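Local coordinates for protein glycosyl hydrolase (Streptomyces cattleya, PDB 7LR8) that probably hydrolyses the Man-beta-1,4-GlcNAc linkage of N-glycan core fragments as a family 5 glycoside hydrolase of subfamily 18, at residues R395-L400 with R413-V418. The protein carries 1 engineered substitution. Sequence-based numbering, arbitrary orientation.
Sequences RPTTVL and RGITEV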
loop_
_atom_site.group_PDB
_atom_site.type_symbol
_atom_site.label_atom_id
_atom_site.label_comp_id
_atom_site.label_asym_id
_atom_site.label_seq_id
_atom_site.Cartn_x
_atom_site.Cartn_y
_atom_site.Cartn_z
ATOM N N ARG B 395 11.075 -36.347 -27.069
ATOM C CA ARG B 395 9.892 -35.960 -26.307
ATOM C C ARG B 395 10.014 -36.353 -24.828
ATOM O O ARG B 395 9.202 -37.125 -24.316
ATOM C CB ARG B 395 8.639 -36.567 -26.926
ATOM C CG ARG B 395 8.501 -36.320 -28.448
ATOM C CD ARG B 395 7.141 -36.824 -29.018
ATOM N NE ARG B 395 6.035 -36.276 -28.236
ATOM C CZ ARG B 395 5.282 -36.984 -27.396
ATOM N NH1 ARG B 395 5.490 -38.286 -27.256
ATOM N NH2 ARG B 395 4.319 -36.386 -26.699
ATOM N N PRO B 396 11.025 -35.840 -24.127
ATOM C CA PRO B 396 11.289 -36.320 -22.763
ATOM C C PRO B 396 10.242 -35.855 -21.761
ATOM O O PRO B 396 9.688 -34.758 -21.867
ATOM C CB PRO B 396 12.657 -35.712 -22.438
ATOM C CG PRO B 396 12.687 -34.431 -23.242
ATOM C CD PRO B 396 11.972 -34.794 -24.545
ATOM N N THR B 397 9.976 -36.720 -20.773
ATOM C CA THR B 397 9.430 -36.288 -19.495
ATOM C C THR B 397 10.572 -36.296 -18.482
ATOM O O THR B 397 11.745 -36.432 -18.848
ATOM C CB THR B 397 8.251 -37.167 -19.044
ATOM O OG1 THR B 397 7.647 -36.589 -17.874
ATOM C CG2 THR B 397 8.696 -38.592 -18.729
ATOM N N THR B 398 10.242 -36.143 -17.195
ATOM C CA THR B 398 11.245 -36.177 -16.136
ATOM C C THR B 398 10.830 -37.167 -15.054
ATOM O O THR B 398 9.651 -37.514 -14.910
ATOM C CB THR B 398 11.489 -34.784 -15.510
ATOM O OG1 THR B 398 10.314 -34.319 -14.818
ATOM C CG2 THR B 398 11.874 -33.775 -16.581
ATOM N N VAL B 399 11.824 -37.634 -14.303
ATOM C CA VAL B 399 11.600 -38.546 -13.183
ATOM C C VAL B 399 12.623 -38.221 -12.102
ATOM O O VAL B 399 13.785 -37.931 -12.401
ATOM C CB VAL B 399 11.681 -40.025 -13.630
ATOM C CG1 VAL B 399 13.079 -40.381 -14.121
ATOM C CG2 VAL B 399 11.254 -40.960 -12.489
ATOM N N LEU B 400 12.182 -38.243 -10.842
ATOM C CA LEU B 400 13.088 -37.974 -9.732
ATOM C C LEU B 400 14.096 -39.104 -9.556
ATOM O O LEU B 400 13.797 -40.280 -9.795
ATOM C CB LEU B 400 12.307 -37.786 -8.431
ATOM C CG LEU B 400 11.594 -36.456 -8.219
ATOM C CD1 LEU B 400 10.970 -36.453 -6.826
ATOM C CD2 LEU B 400 12.570 -35.293 -8.380
ATOM N N ARG B 413 3.388 -44.416 -15.068
ATOM C CA ARG B 413 3.514 -43.322 -16.016
ATOM C C ARG B 413 3.861 -43.796 -17.421
ATOM O O ARG B 413 4.060 -42.962 -18.309
ATOM C CB ARG B 413 4.569 -42.321 -15.523
ATOM C CG ARG B 413 4.199 -41.702 -14.182
ATOM C CD ARG B 413 5.318 -40.839 -13.610
ATOM N NE ARG B 413 5.636 -39.722 -14.494
ATOM C CZ ARG B 413 6.747 -38.994 -14.412
ATOM N NH1 ARG B 413 7.660 -39.268 -13.484
ATOM N NH2 ARG B 413 6.941 -37.989 -15.262
ATOM N N GLY B 414 3.922 -45.105 -17.649
ATOM C CA GLY B 414 4.292 -45.604 -18.968
ATOM C C GLY B 414 5.701 -45.253 -19.397
ATOM O O GLY B 414 5.958 -45.094 -20.595
ATOM N N ILE B 415 6.629 -45.141 -18.454
ATOM C CA ILE B 415 8.010 -44.790 -18.758
ATOM C C ILE B 415 8.808 -46.074 -18.932
ATOM O O ILE B 415 8.857 -46.911 -18.023
ATOM C CB ILE B 415 8.608 -43.909 -17.654
ATOM C CG1 ILE B 415 7.921 -42.547 -17.649
ATOM C CG2 ILE B 415 10.117 -43.761 -17.827
ATOM C CD1 ILE B 415 8.221 -41.730 -16.386
ATOM N N THR B 416 9.424 -46.238 -20.106
ATOM C CA THR B 416 10.221 -47.419 -20.390
ATOM C C THR B 416 11.710 -47.126 -20.508
ATOM O O THR B 416 12.503 -48.070 -20.591
ATOM C CB THR B 416 9.747 -48.092 -21.691
ATOM O OG1 THR B 416 9.674 -47.111 -22.736
ATOM C CG2 THR B 416 8.375 -48.743 -21.500
ATOM N N GLU B 417 12.109 -45.859 -20.535
ATOM C CA GLU B 417 13.503 -45.505 -20.759
ATOM C C GLU B 417 13.873 -44.383 -19.810
ATOM O O GLU B 417 13.168 -43.375 -19.725
ATOM C CB GLU B 417 13.758 -45.073 -22.205
ATOM N N VAL B 418 14.984 -44.557 -19.109
ATOM C CA VAL B 418 15.413 -43.620 -18.087
ATOM C C VAL B 418 16.863 -43.265 -18.372
ATOM O O VAL B 418 17.706 -44.161 -18.503
ATOM C CB VAL B 418 15.250 -44.211 -16.680
ATOM C CG1 VAL B 418 15.901 -43.313 -15.669
ATOM C CG2 VAL B 418 13.761 -44.383 -16.352
#
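Arg413 reaches the edge of strand 397-400 and grips the backbone oxygen of Thr398 with both terminal nitrogens. The bond from Arg413 NH2 to Thr398 O is the shorter, at 2.8 Å; it comes in almost in line with the carbonyl, at a C=O...donor angle of 165°, and the oxygen lies close to the guanidinium plane, 15° out of it. The second, from Arg413 NH1 to the same Thr398 O, is weak, at 3.0 Å. NH1 has a further partner in His409 NE2, on helix 407-413. Thr397 OG1 also sits 3.0 Å from Arg413 NH2, yet the angle is too poor for a bond; this hydroxyl is satisfied by the Glu251 carboxylate, as Thr398 OG1 is by the Glu251 carbonyl. The two segments lie on the outer strands of a small parallel sheet with order 397-400, 358-362, 417-419, appended to the eight-stranded barrel. Strand 358-362 runs between them and takes the backbone bonds of Thr397 and Val399, which leaves the Thr398 carbonyl turned to the outer edge, where the arginine meets it. Gly414, with positive phi, ends the helix in a Schellman motif. The Arg413 chain bends at chi3 (61°), turning its guanidinium toward the strand, while Ile415 CD1 lies 3.6 Å above the guanidinium plane, over its centre. That methyl also meets Thr397 CG2 at 3.9 Å. A leucine in place of Arg413 would probably leave the Thr398 carbonyl without these two donors and His409 NE2 without this partner. Farther along, Val399 CG1 and Val418 CG1 approach to 4.4 Å, and both valines pack on Leu410.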